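Local coordinates for protein allantoicase (Saccharomyces cerevisiae, PDB 1O59) that hydrolyses allantoate to (S)-ureidoglycolate and urea, a step that lets yeast use purines as a secondary nitrogen source, at residues A[58-63]-A[81-86]; A[115-120]-A[186-191]; A[271-276]-A[323-328]; A[287-292]-A[311-316]. All blocks are in the same frame, centred on the assembly; numbering follows the deposited sequence.

Contact 1: residues A[58-63]-A[81-86]; sequences ENLIQP and DGWETR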
# COMPACT_ATOMS: atom_id res chain seq x y z
N GLU A 58 -8.83 14.07 4.27
CA GLU A 58 -8.41 12.82 4.90
C GLU A 58 -9.00 11.57 4.25
O GLU A 58 -8.43 10.47 4.37
CB GLU A 58 -8.83 12.82 6.37
CG GLU A 58 -7.75 12.32 7.28
CD GLU A 58 -8.23 12.16 8.71
OE1 GLU A 58 -8.94 13.11 9.21
OE2 GLU A 58 -7.88 11.10 9.32
N ASN A 59 -10.15 11.74 3.59
CA ASN A 59 -10.79 10.63 2.88
C ASN A 59 -9.93 10.06 1.76
O ASN A 59 -10.01 8.87 1.48
CB ASN A 59 -12.16 11.01 2.34
CG ASN A 59 -13.19 11.26 3.43
OD1 ASN A 59 -13.91 12.26 3.40
ND2 ASN A 59 -13.25 10.37 4.41
N LEU A 60 -9.09 10.90 1.16
CA LEU A 60 -8.29 10.51 -0.02
C LEU A 60 -7.43 9.30 0.19
O LEU A 60 -7.19 8.57 -0.77
CB LEU A 60 -7.37 11.64 -0.44
CG LEU A 60 -8.01 12.94 -0.90
CD1 LEU A 60 -6.97 14.03 -1.02
CD2 LEU A 60 -8.68 12.74 -2.23
N ILE A 61 -6.92 9.11 1.41
CA ILE A 61 -5.93 8.05 1.69
C ILE A 61 -6.46 6.86 2.47
O ILE A 61 -5.67 5.95 2.86
CB ILE A 61 -4.67 8.58 2.40
CG1 ILE A 61 -5.02 9.29 3.71
CG2 ILE A 61 -3.91 9.55 1.51
CD1 ILE A 61 -3.76 9.63 4.53
N GLN A 62 -7.78 6.83 2.69
CA GLN A 62 -8.39 5.73 3.44
C GLN A 62 -8.29 4.41 2.65
O GLN A 62 -8.39 4.38 1.43
CB GLN A 62 -9.86 6.04 3.85
CG GLN A 62 -9.97 7.26 4.77
CD GLN A 62 -9.08 7.13 6.04
OE1 GLN A 62 -9.21 6.15 6.81
NE2 GLN A 62 -8.16 8.09 6.24
N PRO A 63 -8.12 3.31 3.36
CA PRO A 63 -7.96 2.00 2.73
C PRO A 63 -9.18 1.45 1.99
O PRO A 63 -9.05 0.59 1.10
CB PRO A 63 -7.64 1.09 3.92
CG PRO A 63 -8.06 1.83 5.12
CD PRO A 63 -8.05 3.26 4.82
N ASP A 81 -17.71 10.70 0.21
CA ASP A 81 -16.58 9.89 0.60
C ASP A 81 -15.40 10.33 -0.24
O ASP A 81 -15.07 9.73 -1.27
CB ASP A 81 -16.90 8.42 0.40
CG ASP A 81 -15.88 7.51 1.03
OD1 ASP A 81 -14.78 7.98 1.46
OD2 ASP A 81 -16.10 6.29 1.15
N GLY A 82 -14.80 11.42 0.20
CA GLY A 82 -13.83 12.11 -0.61
C GLY A 82 -13.42 13.47 -0.13
O GLY A 82 -13.88 13.97 0.90
N TRP A 83 -12.54 14.07 -0.90
CA TRP A 83 -12.13 15.45 -0.69
C TRP A 83 -12.88 16.32 -1.68
O TRP A 83 -12.85 16.04 -2.88
CB TRP A 83 -10.63 15.57 -0.95
CG TRP A 83 -10.09 16.95 -0.85
CD1 TRP A 83 -10.41 17.87 0.09
CD2 TRP A 83 -9.12 17.55 -1.70
NE1 TRP A 83 -9.70 19.02 -0.12
CE2 TRP A 83 -8.88 18.85 -1.21
CE3 TRP A 83 -8.41 17.11 -2.83
CZ2 TRP A 83 -7.95 19.74 -1.81
CZ3 TRP A 83 -7.47 17.99 -3.44
CH2 TRP A 83 -7.26 19.29 -2.92
N GLU A 84 -13.60 17.32 -1.19
CA GLU A 84 -14.25 18.24 -2.07
C GLU A 84 -14.20 19.67 -1.54
O GLU A 84 -14.51 19.92 -0.36
CB GLU A 84 -15.71 17.83 -2.35
CG GLU A 84 -16.37 18.73 -3.39
CD GLU A 84 -17.86 18.56 -3.50
OE1 GLU A 84 -18.42 17.68 -2.80
OE2 GLU A 84 -18.48 19.29 -4.33
N THR A 85 -13.81 20.59 -2.42
CA THR A 85 -13.57 21.98 -2.03
C THR A 85 -14.67 22.89 -2.49
O THR A 85 -15.50 22.52 -3.29
CB THR A 85 -12.24 22.48 -2.62
OG1 THR A 85 -12.20 22.33 -4.05
CG2 THR A 85 -11.07 21.60 -2.04
N ARG A 86 -14.67 24.09 -1.94
CA ARG A 86 -15.66 25.09 -2.32
C ARG A 86 -15.49 25.47 -3.78
O ARG A 86 -14.44 25.24 -4.39
CB ARG A 86 -15.55 26.33 -1.42
CG ARG A 86 -14.14 26.92 -1.32
CD ARG A 86 -13.69 27.86 -2.43
NE ARG A 86 -12.24 27.97 -2.34
CZ ARG A 86 -11.40 27.03 -2.73
NH1 ARG A 86 -11.82 25.92 -3.33
NH2 ARG A 86 -10.11 27.21 -2.52
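The first torsions of Leu60 and Trp83 bring the two side chains together: the leucine has CG anti to its carbonyl carbon (chi1 -63°), while the tryptophan has CG anti to its main-chain nitrogen (chi1 177°), which leaves both methyls of Leu60 close to the tryptophan side chain. The contact belongs to the first allantoicase repeat, a beta sandwich related to the galactose-binding domains, and sets the segment with a 3-10 turn against strand 83-84. CD2 of Leu60 lies 3.7 Å from Trp83 CB, and CD1 approaches the indole obliquely, 3.9 Å from Trp83 CE3. A forked aliphatic chain suits this buried place, because both residues also rest on Val96 and Leu179 of the five-stranded sheet. The indole's one polar atom, NE1, is satisfied by the carbonyl of Asp51.

Beside them, Asn59 CB sits over the backbone of Gly82, 3.4 Å from Gly82 N. Gly82 is almost fully stretched (phi 168°), a conformation easiest for a residue without a side chain. Asp81 directs its carboxylate to a salt bridge with Arg189. The turn itself is tied within 58-63, where Gln62 NE2 donates to Glu58 O at 3.0 Å from above the carbonyl plane.

Contact 2: residues A[115-120]-A[186-191]; sequences AFFNGN and GIARFR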
# COMPACT_ATOMS: atom_id res chain seq x y z
N ALA A 115 -14.59 8.88 -8.04
CA ALA A 115 -15.87 8.19 -7.77
C ALA A 115 -16.96 9.06 -7.18
O ALA A 115 -16.78 9.72 -6.14
CB ALA A 115 -15.64 6.99 -6.86
N PHE A 116 -18.12 9.03 -7.85
CA PHE A 116 -19.34 9.76 -7.44
C PHE A 116 -19.28 11.28 -7.61
O PHE A 116 -20.26 11.97 -7.31
CB PHE A 116 -19.78 9.39 -6.01
CG PHE A 116 -19.90 7.92 -5.77
CD1 PHE A 116 -20.87 7.19 -6.41
CD2 PHE A 116 -19.02 7.26 -4.92
CE1 PHE A 116 -20.96 5.82 -6.20
CE2 PHE A 116 -19.09 5.91 -4.70
CZ PHE A 116 -20.06 5.18 -5.34
N PHE A 117 -18.14 11.81 -8.06
CA PHE A 117 -18.08 13.21 -8.49
C PHE A 117 -18.34 13.18 -9.98
O PHE A 117 -17.44 12.89 -10.76
CB PHE A 117 -16.75 13.86 -8.12
CG PHE A 117 -16.49 13.87 -6.65
CD1 PHE A 117 -17.20 14.75 -5.82
CD2 PHE A 117 -15.58 12.99 -6.08
CE1 PHE A 117 -16.98 14.78 -4.46
CE2 PHE A 117 -15.35 13.02 -4.70
CZ PHE A 117 -16.06 13.92 -3.89
N ASN A 118 -19.60 13.37 -10.35
CA ASN A 118 -20.05 13.23 -11.73
C ASN A 118 -20.26 14.61 -12.32
O ASN A 118 -21.35 15.00 -12.60
CB ASN A 118 -21.34 12.37 -11.82
CG ASN A 118 -21.47 11.65 -13.17
OD1 ASN A 118 -20.54 10.98 -13.63
ND2 ASN A 118 -22.63 11.78 -13.80
N GLY A 119 -19.17 15.35 -12.50
CA GLY A 119 -19.19 16.65 -13.17
C GLY A 119 -18.41 17.66 -12.35
O GLY A 119 -17.72 18.52 -12.91
N ASN A 120 -18.52 17.54 -11.02
CA ASN A 120 -17.77 18.38 -10.11
C ASN A 120 -16.43 17.70 -9.73
O ASN A 120 -15.77 18.11 -8.77
CB ASN A 120 -18.61 18.72 -8.87
CG ASN A 120 -19.03 17.48 -8.08
OD1 ASN A 120 -19.20 16.40 -8.65
ND2 ASN A 120 -19.22 17.64 -6.76
N GLY A 186 -13.88 17.71 -6.67
CA GLY A 186 -13.87 16.56 -5.79
C GLY A 186 -12.98 15.44 -6.29
O GLY A 186 -12.84 15.21 -7.52
N ILE A 187 -12.36 14.77 -5.33
CA ILE A 187 -11.63 13.55 -5.57
C ILE A 187 -11.94 12.57 -4.42
O ILE A 187 -11.79 12.92 -3.25
CB ILE A 187 -10.11 13.81 -5.65
CG1 ILE A 187 -9.76 14.71 -6.86
CG2 ILE A 187 -9.33 12.48 -5.74
CD1 ILE A 187 -8.31 15.23 -6.82
N ALA A 188 -12.30 11.35 -4.78
CA ALA A 188 -12.62 10.30 -3.81
C ALA A 188 -11.34 9.72 -3.18
O ALA A 188 -11.19 9.78 -1.94
CB ALA A 188 -13.46 9.21 -4.48
N ARG A 189 -10.43 9.21 -4.01
CA ARG A 189 -9.21 8.56 -3.52
C ARG A 189 -7.97 8.97 -4.24
O ARG A 189 -8.00 9.22 -5.47
CB ARG A 189 -9.30 7.04 -3.60
CG ARG A 189 -10.29 6.39 -2.62
CD ARG A 189 -9.97 6.60 -1.16
NE ARG A 189 -10.95 5.90 -0.30
CZ ARG A 189 -12.13 6.39 0.06
NH1 ARG A 189 -12.51 7.62 -0.28
NH2 ARG A 189 -12.92 5.67 0.82
N PHE A 190 -6.87 8.99 -3.49
CA PHE A 190 -5.53 9.22 -4.09
C PHE A 190 -4.51 8.21 -3.58
O PHE A 190 -4.18 8.21 -2.40
CB PHE A 190 -5.08 10.65 -3.80
CG PHE A 190 -3.67 10.99 -4.28
CD1 PHE A 190 -3.16 10.50 -5.51
CD2 PHE A 190 -2.86 11.84 -3.52
CE1 PHE A 190 -1.88 10.83 -5.94
CE2 PHE A 190 -1.59 12.19 -3.97
CZ PHE A 190 -1.10 11.68 -5.18
N ARG A 191 -4.05 7.34 -4.47
CA ARG A 191 -2.98 6.38 -4.16
C ARG A 191 -1.70 6.82 -4.85
O ARG A 191 -1.73 7.17 -6.01
CB ARG A 191 -3.35 4.99 -4.70
CG ARG A 191 -4.76 4.50 -4.43
CD ARG A 191 -5.16 4.57 -2.98
NE ARG A 191 -6.45 3.94 -2.65
CZ ARG A 191 -7.06 4.09 -1.47
NH1 ARG A 191 -6.53 4.89 -0.55
NH2 ARG A 191 -8.21 3.47 -1.21
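Ala115 lies early in the loop that follows strand 105-113 and meets Ala188 methyl to methyl, with Ala115 CB and Ala188 CB 3.9 Å apart. The partner strand, 186-191, belongs to the sheet that also holds strands 83-84 and 105-113, one layer of the beta sandwich of the first allantoicase repeat, and is interrupted here by a classic beta bulge in which Ala188 and Arg189 both face Asp113. Small residues suit this point, where loop and bulge come close together.

Phe117, next in line to touch, carries the contact. With CG anti to the carbonyl carbon (chi1 -61°), its ring lies flat against the strand: Gly186 CA stands 3.6 Å from the ring centroid and only 4° off the normal, a CH-pi contact. At the rim, Phe117 CE2 reaches to 3.5 Å from Ala188 N, which lies near the ring plane. Glycine suits this place, since a CB on Gly186 would fall about 2.3 Å from Phe117 CD1. The ring is also stacked with Tyr80. An alanine in place of Phe117 is likely to leave Gly186 CA without its CH-pi face and Tyr80 without its stacking partner.

Asn120 ends the walk. Its side-chain ND2 is bonded to Glu84, while its main chain turns back to the strand, where Gly186 N donates a weak, bent hydrogen bond to Asn120 O at 2.9 Å.

Contact 3: residues A[271-276]-A[323-328]; sequences IEKIIV and EHVYEI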
# COMPACT_ATOMS: atom_id res chain seq x y z
N ILE A 271 17.81 -15.93 9.39
CA ILE A 271 16.43 -15.75 9.89
C ILE A 271 16.30 -16.22 11.32
O ILE A 271 16.49 -17.38 11.63
CB ILE A 271 15.40 -16.48 9.02
CG1 ILE A 271 15.32 -15.80 7.65
CG2 ILE A 271 14.03 -16.43 9.68
CD1 ILE A 271 14.55 -16.59 6.64
N GLU A 272 15.95 -15.28 12.18
CA GLU A 272 15.84 -15.52 13.61
C GLU A 272 14.51 -16.16 14.01
O GLU A 272 14.45 -17.08 14.81
CB GLU A 272 15.96 -14.17 14.33
CG GLU A 272 16.86 -14.20 15.55
CD GLU A 272 16.09 -14.30 16.84
OE1 GLU A 272 15.20 -13.42 17.08
OE2 GLU A 272 16.43 -15.26 17.61
N LYS A 273 13.44 -15.65 13.41
CA LYS A 273 12.12 -15.73 14.00
C LYS A 273 11.11 -15.38 12.93
O LYS A 273 11.23 -14.35 12.26
CB LYS A 273 12.04 -14.70 15.12
CG LYS A 273 11.19 -15.08 16.29
CD LYS A 273 10.64 -13.82 17.01
CE LYS A 273 11.69 -12.97 17.77
NZ LYS A 273 11.43 -11.48 17.62
N ILE A 274 10.11 -16.24 12.76
CA ILE A 274 8.96 -15.92 11.93
C ILE A 274 7.69 -15.88 12.80
O ILE A 274 7.46 -16.71 13.65
CB ILE A 274 8.83 -16.88 10.76
CG1 ILE A 274 10.07 -16.73 9.86
CG2 ILE A 274 7.56 -16.59 9.98
CD1 ILE A 274 10.08 -17.56 8.56
N ILE A 275 6.89 -14.84 12.57
CA ILE A 275 5.64 -14.62 13.31
C ILE A 275 4.45 -14.58 12.34
O ILE A 275 4.43 -13.80 11.41
CB ILE A 275 5.70 -13.31 14.12
CG1 ILE A 275 6.97 -13.27 14.99
CG2 ILE A 275 4.45 -13.18 14.98
CD1 ILE A 275 7.08 -11.97 15.79
N VAL A 276 3.48 -15.44 12.59
CA VAL A 276 2.23 -15.44 11.85
C VAL A 276 1.11 -15.07 12.82
O VAL A 276 0.87 -15.76 13.83
CB VAL A 276 2.01 -16.79 11.19
CG1 VAL A 276 0.73 -16.83 10.41
CG2 VAL A 276 3.14 -17.09 10.27
N GLU A 323 -0.47 -14.24 17.81
CA GLU A 323 0.83 -14.23 17.23
C GLU A 323 1.48 -15.58 17.48
O GLU A 323 1.78 -15.95 18.63
CB GLU A 323 1.68 -13.13 17.83
CG GLU A 323 1.15 -11.71 17.63
CD GLU A 323 2.17 -10.67 18.09
OE1 GLU A 323 3.09 -10.36 17.29
OE2 GLU A 323 2.09 -10.19 19.26
N HIS A 324 1.65 -16.34 16.40
CA HIS A 324 2.39 -17.61 16.42
C HIS A 324 3.84 -17.33 16.07
O HIS A 324 4.12 -16.77 15.04
CB HIS A 324 1.81 -18.59 15.39
CG HIS A 324 0.34 -18.83 15.54
ND1 HIS A 324 -0.61 -17.98 15.03
CD2 HIS A 324 -0.34 -19.85 16.12
CE1 HIS A 324 -1.81 -18.46 15.29
NE2 HIS A 324 -1.67 -19.59 15.96
N VAL A 325 4.74 -17.74 16.95
CA VAL A 325 6.16 -17.40 16.85
C VAL A 325 6.98 -18.67 16.58
O VAL A 325 7.07 -19.56 17.43
CB VAL A 325 6.67 -16.74 18.17
CG1 VAL A 325 8.20 -16.47 18.10
CG2 VAL A 325 5.88 -15.46 18.48
N TYR A 326 7.59 -18.73 15.40
CA TYR A 326 8.44 -19.84 15.00
C TYR A 326 9.89 -19.40 15.07
O TYR A 326 10.32 -18.53 14.33
CB TYR A 326 8.05 -20.31 13.59
CG TYR A 326 6.58 -20.59 13.51
CD1 TYR A 326 6.01 -21.68 14.16
CD2 TYR A 326 5.74 -19.71 12.87
CE1 TYR A 326 4.64 -21.91 14.11
CE2 TYR A 326 4.36 -19.92 12.81
CZ TYR A 326 3.81 -21.01 13.42
OH TYR A 326 2.45 -21.19 13.31
N GLU A 327 10.63 -19.98 16.00
CA GLU A 327 12.06 -19.68 16.08
C GLU A 327 12.79 -20.58 15.10
O GLU A 327 12.65 -21.78 15.13
CB GLU A 327 12.56 -19.75 17.52
CG GLU A 327 12.38 -18.38 18.19
CD GLU A 327 12.07 -18.42 19.69
OE1 GLU A 327 12.55 -19.36 20.37
OE2 GLU A 327 11.36 -17.49 20.18
N ILE A 328 13.49 -19.94 14.18
CA ILE A 328 14.09 -20.58 13.02
C ILE A 328 15.59 -20.64 13.27
O ILE A 328 16.18 -21.70 13.16
CB ILE A 328 13.77 -19.77 11.70
CG1 ILE A 328 12.28 -19.72 11.45
CG2 ILE A 328 14.38 -20.42 10.49
CD1 ILE A 328 11.61 -21.11 11.55
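Strands 271-276 and 323-328 run side by side as an antiparallel pair, their axes 4.5 Å apart at closest approach. Ile274 with Tyr326 and Val276 with His324 are hydrogen-bonded pairs; Lys273 with Glu327 and Ile275 with Val325 are non-hydrogen-bonded ones. The bond from Tyr326 N to Ile274 O is short, 2.7 Å, and nearly straight at 172°.

Val276 O is gripped twice by one residue. His324 N reaches it at 2.7 Å and His324 ND1 at 2.9 Å, the two coming from opposite faces of the carbonyl plane, with the oxygen lying in the plane of the imidazole. Histidine suits the place because its other nitrogen, NE2, is bonded to Gly319 N, so both ring nitrogens are used. A leucine here would probably leave Val276 O with one grip fewer and Gly319 N without its mate.

In the second allantoicase repeat, again a two-sheet sandwich, Ile274 and Tyr326 pack on the other sheet, and Val276 lies on the same face. There Val276 CG2 touches the edge of the phenol, 4.0 Å from Tyr326 CE2, and Ile274 CG1 lies 4.0 Å from Ile328 CG1. On the opposite face, Ile275 CG1 comes to 4.3 Å from Val325 CG2.

Contact 4: residues A[287-292]-A[311-316]; sequences QFITVE and ELVGKS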
# COMPACT_ATOMS: atom_id res chain seq x y z
N GLN A 287 -6.49 -23.49 9.52
CA GLN A 287 -6.34 -24.64 10.36
C GLN A 287 -4.86 -24.95 10.57
O GLN A 287 -4.47 -25.35 11.66
CB GLN A 287 -7.06 -25.83 9.74
CG GLN A 287 -6.98 -27.06 10.55
CD GLN A 287 -7.76 -28.15 9.95
OE1 GLN A 287 -8.02 -28.14 8.75
NE2 GLN A 287 -8.18 -29.08 10.78
N PHE A 288 -4.07 -24.75 9.51
CA PHE A 288 -2.61 -24.90 9.57
C PHE A 288 -1.97 -23.86 8.71
O PHE A 288 -2.65 -23.23 7.90
CB PHE A 288 -2.15 -26.23 8.99
CG PHE A 288 -2.70 -27.44 9.66
CD1 PHE A 288 -2.16 -27.89 10.87
CD2 PHE A 288 -3.72 -28.17 9.07
CE1 PHE A 288 -2.63 -29.03 11.48
CE2 PHE A 288 -4.21 -29.32 9.69
CZ PHE A 288 -3.66 -29.73 10.89
N ILE A 289 -0.66 -23.71 8.87
CA ILE A 289 0.17 -22.88 7.97
C ILE A 289 1.53 -23.52 7.71
O ILE A 289 1.99 -24.36 8.46
CB ILE A 289 0.36 -21.39 8.51
CG1 ILE A 289 1.22 -21.36 9.78
CG2 ILE A 289 -0.97 -20.67 8.74
CD1 ILE A 289 2.69 -21.22 9.53
N THR A 290 2.15 -23.10 6.62
CA THR A 290 3.57 -23.34 6.39
C THR A 290 4.19 -22.04 5.88
O THR A 290 3.49 -21.17 5.41
CB THR A 290 3.85 -24.49 5.35
OG1 THR A 290 3.33 -24.14 4.06
CG2 THR A 290 3.16 -25.80 5.71
N VAL A 291 5.50 -21.93 5.99
CA VAL A 291 6.21 -20.82 5.41
C VAL A 291 7.42 -21.39 4.68
O VAL A 291 8.18 -22.15 5.27
CB VAL A 291 6.68 -19.82 6.47
CG1 VAL A 291 7.36 -18.62 5.80
CG2 VAL A 291 5.52 -19.38 7.37
N GLU A 292 7.57 -21.08 3.39
CA GLU A 292 8.76 -21.42 2.63
C GLU A 292 9.49 -20.17 2.26
O GLU A 292 8.89 -19.09 2.21
CB GLU A 292 8.40 -22.12 1.33
CG GLU A 292 7.66 -23.43 1.56
CD GLU A 292 6.32 -23.42 0.86
OE1 GLU A 292 6.32 -24.01 -0.27
OE2 GLU A 292 5.34 -22.78 1.43
N GLU A 311 11.66 -25.29 2.84
CA GLU A 311 10.82 -25.09 4.01
C GLU A 311 11.49 -24.23 5.06
O GLU A 311 12.65 -24.45 5.38
CB GLU A 311 10.49 -26.43 4.63
CG GLU A 311 9.82 -26.37 6.00
CD GLU A 311 9.37 -27.76 6.45
OE1 GLU A 311 8.27 -28.20 6.03
OE2 GLU A 311 10.13 -28.41 7.20
N LEU A 312 10.75 -23.26 5.62
CA LEU A 312 11.19 -22.51 6.80
C LEU A 312 10.33 -22.88 8.00
O LEU A 312 10.85 -23.13 9.07
CB LEU A 312 11.12 -21.00 6.57
CG LEU A 312 11.93 -20.42 5.42
CD1 LEU A 312 11.51 -19.00 5.20
CD2 LEU A 312 13.39 -20.53 5.71
N VAL A 313 9.01 -22.87 7.82
CA VAL A 313 8.08 -23.44 8.79
C VAL A 313 7.27 -24.57 8.15
O VAL A 313 6.65 -24.40 7.10
CB VAL A 313 7.16 -22.38 9.40
CG1 VAL A 313 6.21 -23.01 10.41
CG2 VAL A 313 7.98 -21.28 10.08
N GLY A 314 7.34 -25.74 8.79
CA GLY A 314 6.58 -26.91 8.41
C GLY A 314 5.17 -26.80 8.92
O GLY A 314 4.83 -25.83 9.59
N LYS A 315 4.35 -27.79 8.57
CA LYS A 315 2.90 -27.73 8.82
C LYS A 315 2.69 -27.50 10.30
O LYS A 315 3.15 -28.30 11.12
CB LYS A 315 2.22 -29.02 8.34
CG LYS A 315 0.69 -28.98 8.30
CD LYS A 315 0.16 -30.17 7.50
CE LYS A 315 -1.36 -30.38 7.69
NZ LYS A 315 -1.74 -31.83 7.95
N SER A 316 2.01 -26.40 10.64
CA SER A 316 1.88 -25.95 12.02
C SER A 316 0.45 -25.60 12.27
O SER A 316 -0.13 -24.82 11.51
CB SER A 316 2.73 -24.70 12.25
OG SER A 316 4.11 -25.00 12.23
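Val291 O accepts two backbone hydrogen bonds, from Leu312 N and from Val313 N, each 2.8 Å long. Two successive residues facing one partner make a classic beta bulge, and here it kinks strand 309-317, the outermost strand within this chain of the five-stranded sheet in the second allantoicase repeat, whose fold is related to the galactose-binding domains. Val313 N uses a lone pair of the oxygen; both donors lie in its carbonyl plane. Val291 N returns a bond to Val313 O; the register then slips by one more residue before Ile289 and Ser316 bond to each other in both directions.

Branched apolar side chains suit the buried side, where Ile289 and Val313 pack against Tyr326 of the opposing sheet and Val291 against Ile274. Val291 CB meets Val313 CB at 3.9 Å, and Ile289 CD1 reaches Val313 CG1 at 4.0 Å.

Away from that buried side, Lys315 stretches over the ring of Phe288: its CE lies 3.6 Å from the ring centroid in a CH-pi contact, and its NZ 4.2 Å from the same centroid and 23° off the normal, a cation-pi interaction. A lysine suits the exposed position because its chain is long enough to lie across the ring and still end in a charge over the same face. Next to it, Thr290 has OG1 between the main-chain nitrogen and the carbonyl carbon (chi1 63°), which leaves CG2 to lie against the backbone of Lys315, 3.7 Å from Lys315 CA. Within 311-316, the small Ser316 can turn back on its own strand: Ser316 OG donates to Gly314 O at 2.9 Å.

In the fold
The four contacts form two pairs, one in each allantoicase repeat, on opposite sides of the chain's centre. Contacts 1 and 2 have centres 8 Å apart and share a sheet: strand 83-84 neighbours strand 186-196, and Trp83 N lies 2.7 Å from Ile187 O in a probable hydrogen bond. A second probable hydrogen bond joins them where Gln62 O lies 2.8 Å from Arg191 NH1. Contacts 3 and 4, centres 11 Å apart, belong instead to the two facing sheets of one sandwich, contact 4 being nested in the loop that contact 3 closes; Tyr326 CB packs 3.6 Å from Val313 CG2 between them. The pairs never touch: the nearest atoms of contacts 1 and 3 are about 20 Å apart.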